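PDB 3TR6: O-methyltransferase from Coxiella burnetii, which probably catalyses the transfer of a methyl group from S-adenosyl-L-methionine to a hydroxyl oxygen of an acceptor substrate. Local coordinates for residues A[32-37]-A[75-80]; A[71-76]-A[100-105]; A[143-148]-A[169-174]. All blocks are in the same frame, centred on the assembly; numbering follows the deposited sequence.

Interaction 1 (A[32-37]-A[75-80]); sequences ELREET and TGYSAI. With SAH (S-adenosyl-L-homocysteine), chain C.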
loop_
_atom_site.group_PDB
_atom_site.type_symbol
_atom_site.label_atom_id
_atom_site.label_comp_id
_atom_site.label_asym_id
_atom_site.label_seq_id
_atom_site.Cartn_x
_atom_site.Cartn_y
_atom_site.Cartn_z
ATOM N N GLU A 32 13.677 16.022 12.107
ATOM C CA GLU A 32 13.846 17.278 12.826
ATOM C C GLU A 32 12.522 18.021 12.964
ATOM O O GLU A 32 12.242 18.625 14.001
ATOM C CB GLU A 32 14.866 18.156 12.099
ATOM C CG GLU A 32 14.907 19.595 12.566
ATOM C CD GLU A 32 15.814 20.453 11.705
ATOM O OE1 GLU A 32 16.588 19.882 10.904
ATOM O OE2 GLU A 32 15.749 21.696 11.824
ATOM N N LEU A 33 11.710 17.969 11.913
ATOM C CA LEU A 33 10.417 18.643 11.898
ATOM C C LEU A 33 9.470 18.140 12.989
ATOM O O LEU A 33 8.703 18.916 13.557
ATOM C CB LEU A 33 9.752 18.504 10.525
ATOM C CG LEU A 33 8.289 18.951 10.430
ATOM C CD1 LEU A 33 8.151 20.430 10.743
ATOM C CD2 LEU A 33 7.706 18.636 9.061
ATOM N N ARG A 34 9.512 16.844 13.283
ATOM C CA ARG A 34 8.605 16.308 14.291
ATOM C C ARG A 34 9.167 16.367 15.714
ATOM O O ARG A 34 8.413 16.362 16.687
ATOM C CB ARG A 34 8.098 14.908 13.927
ATOM C CG ARG A 34 9.114 13.793 13.951
ATOM C CD ARG A 34 8.385 12.471 14.168
ATOM N NE ARG A 34 9.180 11.309 13.786
ATOM C CZ ARG A 34 10.303 10.935 14.392
ATOM N NH1 ARG A 34 10.783 11.643 15.406
ATOM N NH2 ARG A 34 10.951 9.856 13.975
ATOM N N GLU A 35 10.487 16.435 15.834
ATOM C CA GLU A 35 11.096 16.744 17.120
ATOM C C GLU A 35 10.646 18.135 17.548
ATOM O O GLU A 35 10.319 18.362 18.711
ATOM C CB GLU A 35 12.623 16.686 17.041
ATOM C CG GLU A 35 13.184 15.278 16.915
ATOM C CD GLU A 35 12.733 14.365 18.043
ATOM O OE1 GLU A 35 12.051 13.355 17.760
ATOM O OE2 GLU A 35 13.065 14.656 19.214
ATOM N N GLU A 36 10.622 19.061 16.596
ATOM C CA GLU A 36 10.196 20.424 16.876
ATOM C C GLU A 36 8.690 20.520 17.098
ATOM O O GLU A 36 8.227 21.289 17.937
ATOM C CB GLU A 36 10.626 21.370 15.754
ATOM C CG GLU A 36 9.949 22.729 15.826
ATOM C CD GLU A 36 10.902 23.882 15.579
ATOM O OE1 GLU A 36 10.602 25.002 16.043
ATOM O OE2 GLU A 36 11.944 23.674 14.920
ATOM N N THR A 37 7.925 19.739 16.345
ATOM C CA THR A 37 6.477 19.742 16.510
ATOM C C THR A 37 6.110 19.214 17.894
ATOM O O THR A 37 5.200 19.728 18.544
ATOM C CB THR A 37 5.771 18.906 15.421
ATOM O OG1 THR A 37 6.055 19.463 14.134
ATOM C CG2 THR A 37 4.270 18.908 15.632
ATOM N N THR A 75 1.924 21.015 10.819
ATOM C CA THR A 75 3.274 21.532 10.624
ATOM C C THR A 75 3.893 20.997 9.333
ATOM O O THR A 75 5.101 21.110 9.115
ATOM C CB THR A 75 4.187 21.239 11.828
ATOM O OG1 THR A 75 4.248 19.828 12.059
ATOM C CG2 THR A 75 3.657 21.934 13.077
ATOM N N GLY A 76 3.051 20.402 8.490
ATOM C CA GLY A 76 3.425 20.049 7.130
ATOM C C GLY A 76 4.234 18.785 6.907
ATOM O O GLY A 76 4.978 18.701 5.928
ATOM N N TYR A 77 4.088 17.796 7.785
ATOM C CA TYR A 77 4.851 16.556 7.650
ATOM C C TYR A 77 4.469 15.785 6.380
ATOM O O TYR A 77 5.332 15.423 5.578
ATOM C CB TYR A 77 4.699 15.662 8.890
ATOM C CG TYR A 77 5.696 14.518 8.935
ATOM C CD1 TYR A 77 6.875 14.623 9.665
ATOM C CD2 TYR A 77 5.466 13.341 8.235
ATOM C CE1 TYR A 77 7.792 13.584 9.703
ATOM C CE2 TYR A 77 6.373 12.300 8.265
ATOM C CZ TYR A 77 7.534 12.425 8.999
ATOM O OH TYR A 77 8.432 11.383 9.022
ATOM N N SER A 78 3.177 15.534 6.200
ATOM C CA SER A 78 2.708 14.778 5.044
ATOM C C SER A 78 2.885 15.567 3.749
ATOM O O SER A 78 3.163 14.993 2.695
ATOM C CB SER A 78 1.246 14.366 5.222
ATOM O OG SER A 78 0.414 15.492 5.440
ATOM N N ALA A 79 2.722 16.885 3.838
ATOM C CA ALA A 79 2.894 17.758 2.684
ATOM C C ALA A 79 4.320 17.677 2.159
ATOM O O ALA A 79 4.546 17.622 0.952
ATOM C CB ALA A 79 2.544 19.192 3.047
ATOM N N ILE A 80 5.277 17.665 3.078
ATOM C CA ILE A 80 6.687 17.582 2.722
ATOM C C ILE A 80 7.085 16.165 2.315
ATOM O O ILE A 80 7.883 15.973 1.398
ATOM C CB ILE A 80 7.578 18.050 3.884
ATOM C CG1 ILE A 80 7.347 19.541 4.154
ATOM C CG2 ILE A 80 9.038 17.772 3.581
ATOM C CD1 ILE A 80 8.013 20.051 5.413
HETATM N N SAH C . -1.257 15.675 7.719
HETATM C CA SAH C . -0.909 16.465 8.867
HETATM C CB SAH C . -1.903 16.271 9.999
HETATM C CG SAH C . -2.802 17.444 10.318
HETATM S SD SAH C . -3.822 17.322 11.780
HETATM C C SAH C . 0.455 16.095 9.339
HETATM O O SAH C . 0.804 16.398 10.513
HETATM O OXT SAH C . 1.255 15.487 8.584
HETATM C "C5'" SAH C . -5.342 18.227 11.534
HETATM C "C4'" SAH C . -5.237 19.527 10.940
HETATM O "O4'" SAH C . -6.520 19.886 10.318
HETATM C "C3'" SAH C . -4.979 20.551 11.973
HETATM O "O3'" SAH C . -3.824 21.217 11.667
HETATM C "C2'" SAH C . -6.129 21.466 11.911
HETATM O "O2'" SAH C . -5.722 22.768 12.068
HETATM C "C1'" SAH C . -6.661 21.255 10.541
HETATM N N9 SAH C . -8.046 21.660 10.318
HETATM C C8 SAH C . -9.067 21.558 11.183
HETATM N N7 SAH C . -10.167 22.037 10.579
HETATM C C5 SAH C . -9.847 22.441 9.334
HETATM C C6 SAH C . -10.568 23.009 8.279
HETATM N N6 SAH C . -11.964 23.279 8.409
HETATM N N1 SAH C . -9.922 23.299 7.136
HETATM C C2 SAH C . -8.612 23.055 6.999
HETATM N N3 SAH C . -7.894 22.514 7.991
HETATM C C4 SAH C . -8.484 22.199 9.162
#
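The hydroxyl of T37 is held between two polar partners: OG1 of T75 donates to OG1 of T37 at 2.8 Å, and T37 OG1 in turn donates to the carbonyl O of L33, one turn back in helix 28-40. L33 O thus serves two donors, T37 N and T37 OG1, which reach it from opposite faces of its carbonyl plane. T37 OG1 stands beside its backbone N (chi1 -61°), which lets it lean back on the helix and still face T75, and the two threonines reach toward each other tip to tip. Threonine suits both places, since its hydroxyl carries the bond while its methyl fills the buried surroundings: CG2 of T37 lies 4.0 Å from CG2 of T75.

L33 supplies the apolar half. With CG anti to the backbone N (chi1 170°), its branched end splits the work: the L33 and T75 side chains slide past each other, CD1 coming 3.5 Å from T75 O, while L33 CD2 lies 3.8 Å from Y77 CA and 3.9 Å from I80 CD1. The Y77 ring meets L33 CD2 and R34 CB obliquely. Its OH and the guanidinium of R34 both turn to E26, the former by a hydrogen bond and the latter by a salt bridge; R34 NH1 also pairs with E35 OE1.

G76, with a positive phi, is the N-cap of the helix that starts at Y77. The first turn of that helix grips the cofactor product: S78 N donates to SAH OXT at 3.1 Å. The amino N of SAH donates to S78 OG at 2.8 Å.

The contact lays helix 28-40 against the start of helix 77-83, with A53 and P50 at the head of helix 50-63 bordering Y77 and helix 99-111 touching L33 through Y108 and I80 through W109.

Interaction 2 (A[71-76]-A[100-105]); sequences IGTFTG and KSTALA. With SAH (S-adenosyl-L-homocysteine), chain C.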
loop_
_atom_site.group_PDB
_atom_site.type_symbol
_atom_site.label_atom_id
_atom_site.label_comp_id
_atom_site.label_asym_id
_atom_site.label_seq_id
_atom_site.Cartn_x
_atom_site.Cartn_y
_atom_site.Cartn_z
ATOM N N ILE A 71 -4.903 17.693 2.493
ATOM C CA ILE A 71 -5.907 18.283 3.374
ATOM C C ILE A 71 -5.553 18.107 4.853
ATOM O O ILE A 71 -5.656 17.008 5.402
ATOM C CB ILE A 71 -7.303 17.697 3.106
ATOM C CG1 ILE A 71 -7.660 17.833 1.622
ATOM C CG2 ILE A 71 -8.342 18.388 3.968
ATOM C CD1 ILE A 71 -9.050 17.334 1.282
ATOM N N GLY A 72 -5.139 19.199 5.491
ATOM C CA GLY A 72 -4.713 19.170 6.878
ATOM C C GLY A 72 -3.205 19.293 6.995
ATOM O O GLY A 72 -2.502 18.294 7.138
ATOM N N THR A 73 -2.710 20.525 6.946
ATOM C CA THR A 73 -1.275 20.781 6.903
ATOM C C THR A 73 -0.577 20.528 8.234
ATOM O O THR A 73 0.484 19.907 8.278
ATOM C CB THR A 73 -0.977 22.238 6.500
ATOM O OG1 THR A 73 -1.832 22.628 5.421
ATOM C CG2 THR A 73 0.477 22.390 6.084
ATOM N N PHE A 74 -1.175 21.023 9.312
ATOM C CA PHE A 74 -0.506 21.064 10.605
ATOM C C PHE A 74 0.865 21.706 10.413
ATOM O O PHE A 74 0.963 22.812 9.893
ATOM C CB PHE A 74 -0.370 19.662 11.197
ATOM C CG PHE A 74 -0.017 19.655 12.658
ATOM C CD1 PHE A 74 -0.257 20.770 13.448
ATOM C CD2 PHE A 74 0.568 18.540 13.239
ATOM C CE1 PHE A 74 0.072 20.772 14.793
ATOM C CE2 PHE A 74 0.900 18.532 14.585
ATOM C CZ PHE A 74 0.650 19.653 15.364
ATOM N N THR A 75 1.924 21.015 10.819
ATOM C CA THR A 75 3.274 21.532 10.624
ATOM C C THR A 75 3.893 20.997 9.333
ATOM O O THR A 75 5.101 21.110 9.115
ATOM C CB THR A 75 4.187 21.239 11.828
ATOM O OG1 THR A 75 4.248 19.828 12.059
ATOM C CG2 THR A 75 3.657 21.934 13.077
ATOM N N GLY A 76 3.051 20.402 8.490
ATOM C CA GLY A 76 3.425 20.049 7.130
ATOM C C GLY A 76 4.234 18.785 6.907
ATOM O O GLY A 76 4.978 18.701 5.928
ATOM N N LYS A 100 -0.420 29.404 12.986
ATOM C CA LYS A 100 0.764 29.088 13.777
ATOM C C LYS A 100 1.507 27.877 13.222
ATOM O O LYS A 100 2.712 27.938 12.980
ATOM C CB LYS A 100 0.385 28.856 15.243
ATOM C CG LYS A 100 1.573 28.699 16.182
ATOM C CD LYS A 100 1.129 28.186 17.550
ATOM C CE LYS A 100 2.321 27.875 18.449
ATOM N NZ LYS A 100 1.930 27.068 19.647
ATOM N N SER A 101 0.785 26.779 13.015
ATOM C CA SER A 101 1.397 25.543 12.540
ATOM C C SER A 101 1.870 25.623 11.086
ATOM O O SER A 101 2.941 25.116 10.751
ATOM C CB SER A 101 0.448 24.358 12.729
ATOM O OG SER A 101 -0.775 24.560 12.054
ATOM N N THR A 102 1.080 26.260 10.228
ATOM C CA THR A 102 1.431 26.361 8.816
ATOM C C THR A 102 2.657 27.244 8.599
ATOM O O THR A 102 3.387 27.077 7.621
ATOM C CB THR A 102 0.259 26.872 7.954
ATOM O OG1 THR A 102 -0.220 28.115 8.477
ATOM C CG2 THR A 102 -0.878 25.858 7.947
ATOM N N ALA A 103 2.886 28.179 9.515
ATOM C CA ALA A 103 4.058 29.042 9.433
ATOM C C ALA A 103 5.330 28.214 9.581
ATOM O O ALA A 103 6.316 28.433 8.876
ATOM C CB ALA A 103 3.996 30.126 10.494
ATOM N N LEU A 104 5.299 27.257 10.502
ATOM C CA LEU A 104 6.420 26.346 10.685
ATOM C C LEU A 104 6.552 25.436 9.468
ATOM O O LEU A 104 7.659 25.143 9.014
ATOM C CB LEU A 104 6.238 25.514 11.954
ATOM C CG LEU A 104 7.397 24.581 12.304
ATOM C CD1 LEU A 104 8.692 25.365 12.451
ATOM C CD2 LEU A 104 7.087 23.800 13.569
ATOM N N ALA A 105 5.411 24.996 8.945
ATOM C CA ALA A 105 5.379 24.209 7.718
ATOM C C ALA A 105 6.106 24.917 6.574
ATOM O O ALA A 105 7.020 24.351 5.975
ATOM C CB ALA A 105 3.948 23.896 7.329
HETATM N N SAH C . -1.257 15.675 7.719
HETATM C CA SAH C . -0.909 16.465 8.867
HETATM C CB SAH C . -1.903 16.271 9.999
HETATM C CG SAH C . -2.802 17.444 10.318
HETATM S SD SAH C . -3.822 17.322 11.780
HETATM C C SAH C . 0.455 16.095 9.339
HETATM O O SAH C . 0.804 16.398 10.513
HETATM O OXT SAH C . 1.255 15.487 8.584
HETATM C "C5'" SAH C . -5.342 18.227 11.534
HETATM C "C4'" SAH C . -5.237 19.527 10.940
HETATM O "O4'" SAH C . -6.520 19.886 10.318
HETATM C "C3'" SAH C . -4.979 20.551 11.973
HETATM O "O3'" SAH C . -3.824 21.217 11.667
HETATM C "C2'" SAH C . -6.129 21.466 11.911
HETATM O "O2'" SAH C . -5.722 22.768 12.068
HETATM C "C1'" SAH C . -6.661 21.255 10.541
HETATM N N9 SAH C . -8.046 21.660 10.318
HETATM C C8 SAH C . -9.067 21.558 11.183
HETATM N N7 SAH C . -10.167 22.037 10.579
HETATM C C5 SAH C . -9.847 22.441 9.334
HETATM C C6 SAH C . -10.568 23.009 8.279
HETATM N N6 SAH C . -11.964 23.279 8.409
HETATM N N1 SAH C . -9.922 23.299 7.136
HETATM C C2 SAH C . -8.612 23.055 6.999
HETATM N N3 SAH C . -7.894 22.514 7.991
HETATM C C4 SAH C . -8.484 22.199 9.162
#
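The F74 ring takes S101 obliquely, CD1 lying 3.7 Å from S101 CB, while T75 CG2 sits 4.1 Å above one face of the ring, offset toward the rim. The carboxylate O of SAH lies at the ring edge, in its plane. CG of F74 is anti to the backbone N (chi1 -165°), and the side chain sets out away from helix 100-105, with CB 3.4 Å from SAH CG. A large aromatic suits this place because it can border both the cofactor and the helix.

The loop follows strand 67-71 and is the glycine-rich turn of class I methyltransferases. The backbone of G72 takes a positive phi that a residue without a CB adopts readily, and its O accepts a weak bond from the SAH amino group. From T73 to G76 runs a type II' turn that leads into helix 77-83.

Small residues let the turn settle on the helix. A105 CA makes a CA-H...O contact with T75 O at 3.4 Å; G76 has no side chain, and A105 CB comes 3.8 Å from G76 N. T73 and T102 cross at about a right angle, CB to CG2 3.9 Å; their hydroxyls are used by T94 and D98. L104 lies alongside T75, its CD2 3.9 Å from T75 CG2.

Interaction 3 (A[143-148]-A[169-174]); sequences LIYIDA and LIAVDN. With NI (nickel (II) ion), chain B; SAH (S-adenosyl-L-homocysteine), chain C.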
loop_
_atom_site.group_PDB
_atom_site.type_symbol
_atom_site.label_atom_id
_atom_site.label_comp_id
_atom_site.label_asym_id
_atom_site.label_seq_id
_atom_site.Cartn_x
_atom_site.Cartn_y
_atom_site.Cartn_z
ATOM N N LEU A 143 -3.771 12.507 -6.681
ATOM C CA LEU A 143 -3.741 11.968 -5.331
ATOM C C LEU A 143 -4.214 12.998 -4.320
ATOM O O LEU A 143 -3.703 14.117 -4.278
ATOM C CB LEU A 143 -2.321 11.510 -4.985
ATOM C CG LEU A 143 -2.046 11.071 -3.543
ATOM C CD1 LEU A 143 -2.985 9.958 -3.131
ATOM C CD2 LEU A 143 -0.599 10.638 -3.377
ATOM N N ILE A 144 -5.191 12.619 -3.506
ATOM C CA ILE A 144 -5.666 13.487 -2.435
ATOM C C ILE A 144 -5.580 12.799 -1.064
ATOM O O ILE A 144 -6.121 11.709 -0.867
ATOM C CB ILE A 144 -7.104 13.981 -2.698
ATOM C CG1 ILE A 144 -7.171 14.740 -4.024
ATOM C CG2 ILE A 144 -7.578 14.877 -1.570
ATOM C CD1 ILE A 144 -8.565 15.237 -4.390
ATOM N N TYR A 145 -4.895 13.448 -0.127
ATOM C CA TYR A 145 -4.724 12.925 1.226
ATOM C C TYR A 145 -5.588 13.704 2.208
ATOM O O TYR A 145 -5.367 14.895 2.435
ATOM C CB TYR A 145 -3.250 12.994 1.633
ATOM C CG TYR A 145 -2.948 12.531 3.045
ATOM C CD1 TYR A 145 -3.362 11.287 3.500
ATOM C CD2 TYR A 145 -2.215 13.333 3.912
ATOM C CE1 TYR A 145 -3.071 10.862 4.791
ATOM C CE2 TYR A 145 -1.915 12.921 5.195
ATOM C CZ TYR A 145 -2.345 11.687 5.635
ATOM O OH TYR A 145 -2.041 11.285 6.920
ATOM N N ILE A 146 -6.576 13.022 2.781
ATOM C CA ILE A 146 -7.535 13.652 3.678
ATOM C C ILE A 146 -7.172 13.409 5.136
ATOM O O ILE A 146 -7.275 12.286 5.629
ATOM C CB ILE A 146 -8.954 13.118 3.436
ATOM C CG1 ILE A 146 -9.366 13.334 1.975
ATOM C CG2 ILE A 146 -9.933 13.767 4.406
ATOM C CD1 ILE A 146 -10.671 12.674 1.605
ATOM N N ASP A 147 -6.762 14.469 5.830
ATOM C CA ASP A 147 -6.290 14.345 7.205
ATOM C C ASP A 147 -6.498 15.640 7.999
ATOM O O ASP A 147 -5.564 16.180 8.595
ATOM C CB ASP A 147 -4.818 13.921 7.209
ATOM C CG ASP A 147 -4.295 13.631 8.595
ATOM O OD1 ASP A 147 -3.059 13.557 8.762
ATOM O OD2 ASP A 147 -5.121 13.480 9.519
ATOM N N ALA A 148 -7.732 16.132 8.004
ATOM C CA ALA A 148 -8.078 17.346 8.740
ATOM C C ALA A 148 -9.152 17.064 9.790
ATOM O O ALA A 148 -9.125 16.029 10.452
ATOM C CB ALA A 148 -8.535 18.434 7.782
ATOM N N LEU A 169 -6.343 8.732 -6.800
ATOM C CA LEU A 169 -6.332 8.050 -5.509
ATOM C C LEU A 169 -6.675 8.944 -4.314
ATOM O O LEU A 169 -6.088 10.010 -4.131
ATOM C CB LEU A 169 -4.975 7.384 -5.275
ATOM C CG LEU A 169 -4.873 6.530 -4.014
ATOM C CD1 LEU A 169 -5.758 5.293 -4.140
ATOM C CD2 LEU A 169 -3.429 6.138 -3.726
ATOM N N ILE A 170 -7.629 8.492 -3.505
ATOM C CA ILE A 170 -7.913 9.119 -2.217
ATOM C C ILE A 170 -7.254 8.324 -1.095
ATOM O O ILE A 170 -7.417 7.110 -1.010
ATOM C CB ILE A 170 -9.421 9.171 -1.917
ATOM C CG1 ILE A 170 -10.148 10.053 -2.928
ATOM C CG2 ILE A 170 -9.658 9.690 -0.510
ATOM C CD1 ILE A 170 -11.645 9.994 -2.806
ATOM N N ALA A 171 -6.511 9.014 -0.236
ATOM C CA ALA A 171 -5.961 8.401 0.966
ATOM C C ALA A 171 -6.582 9.052 2.200
ATOM O O ALA A 171 -6.551 10.272 2.343
ATOM C CB ALA A 171 -4.453 8.530 0.990
ATOM N N VAL A 172 -7.156 8.239 3.081
ATOM C CA VAL A 172 -7.805 8.755 4.282
ATOM C C VAL A 172 -7.145 8.197 5.538
ATOM O O VAL A 172 -7.040 6.983 5.703
ATOM C CB VAL A 172 -9.308 8.414 4.302
ATOM C CG1 VAL A 172 -9.980 9.008 5.536
ATOM C CG2 VAL A 172 -9.981 8.912 3.030
ATOM N N ASP A 173 -6.705 9.086 6.420
ATOM C CA ASP A 173 -6.062 8.677 7.663
ATOM C C ASP A 173 -7.080 8.546 8.797
ATOM O O ASP A 173 -8.203 9.042 8.696
ATOM C CB ASP A 173 -4.969 9.675 8.046
ATOM C CG ASP A 173 -4.110 9.192 9.200
ATOM O OD1 ASP A 173 -4.197 7.997 9.560
ATOM O OD2 ASP A 173 -3.332 10.007 9.738
ATOM N N ASN A 174 -6.682 7.858 9.864
ATOM C CA ASN A 174 -7.469 7.775 11.096
ATOM C C ASN A 174 -8.807 7.052 10.962
ATOM O O ASN A 174 -9.758 7.370 11.674
ATOM C CB ASN A 174 -7.688 9.168 11.710
ATOM C CG ASN A 174 -6.386 9.909 11.961
ATOM O OD1 ASN A 174 -5.634 9.588 12.890
ATOM N ND2 ASN A 174 -6.113 10.912 11.134
HETATM NI NI NI B . -3.834 11.991 11.183
HETATM N N SAH C . -1.257 15.675 7.719
HETATM C CA SAH C . -0.909 16.465 8.867
HETATM C CB SAH C . -1.903 16.271 9.999
HETATM C CG SAH C . -2.802 17.444 10.318
HETATM S SD SAH C . -3.822 17.322 11.780
HETATM C C SAH C . 0.455 16.095 9.339
HETATM O O SAH C . 0.804 16.398 10.513
HETATM O OXT SAH C . 1.255 15.487 8.584
HETATM C "C5'" SAH C . -5.342 18.227 11.534
HETATM C "C4'" SAH C . -5.237 19.527 10.940
HETATM O "O4'" SAH C . -6.520 19.886 10.318
HETATM C "C3'" SAH C . -4.979 20.551 11.973
HETATM O "O3'" SAH C . -3.824 21.217 11.667
HETATM C "C2'" SAH C . -6.129 21.466 11.911
HETATM O "O2'" SAH C . -5.722 22.768 12.068
HETATM C "C1'" SAH C . -6.661 21.255 10.541
HETATM N N9 SAH C . -8.046 21.660 10.318
HETATM C C8 SAH C . -9.067 21.558 11.183
HETATM N N7 SAH C . -10.167 22.037 10.579
HETATM C C5 SAH C . -9.847 22.441 9.334
HETATM C C6 SAH C . -10.568 23.009 8.279
HETATM N N6 SAH C . -11.964 23.279 8.409
HETATM N N1 SAH C . -9.922 23.299 7.136
HETATM C C2 SAH C . -8.612 23.055 6.999
HETATM N N3 SAH C . -7.894 22.514 7.991
HETATM C C4 SAH C . -8.484 22.199 9.162
HETATM O O HOH W 1 -9.201 12.078 8.183
#
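Y145 and D173 lie side by side and point the same way, with the ring and carboxylate planes 22° apart. The phenol OH, whose hydrogen-bond partners are Q52 and T48, is 3.5 Å from D173 CB, and the ring packs on the small A171, CD1 to CB 3.9 Å. At the C-terminal ends of the strands, D147 and N174 cross at about a right angle, their carboxylate and amide planes turned by 44°. Both aspartates hold CG anti to the backbone N, which brings D147 OD2 (2.6 Å) and D173 OD2 (2.5 Å) to the nickel ion; N174 joins them in the site, modelled with ND2 2.5 Å from the nickel ion, although an amide oxygen would be the more usual ligand. Carboxylates suit a cation here, and D147 OD1 also accepts from the SAH amino group at 3.0 Å.

Behind the site the strands are parallel, joined by nearly straight bonds such as I146 N to A171 O at 2.8 Å. L143 and L169 run alongside each other on the Y145 face, while I146 CD1 reaches I170 CG2 and V172 CG2 on the other.

Strands 67-71 and 218-223 flank the pair; helix 50-63 covers the leucine face, with L62 of the second subunit touching L169, and helix 153-163 covers the isoleucine face.

From the N terminus, interaction 1 closes the first loop, bringing helix 28-40 onto the start of helix 77-83 after the chain has formed helix 50-63 and strand 67-71. Interaction 2 opens before that loop is shut: the two spans overlap and share T75 and G76, so helices 28-40 and 99-111 flank one turn, and T37 CG2 packs on F74 CE2. Neither encloses the other. Interaction 3 follows in series, pairing the two strands of a beta-alpha-beta unit around helix 153-163. Backbone bonds of I71 to Y145 and D147 stitch it to interaction 2, S78 touches Y145, and all three contacts meet SAH.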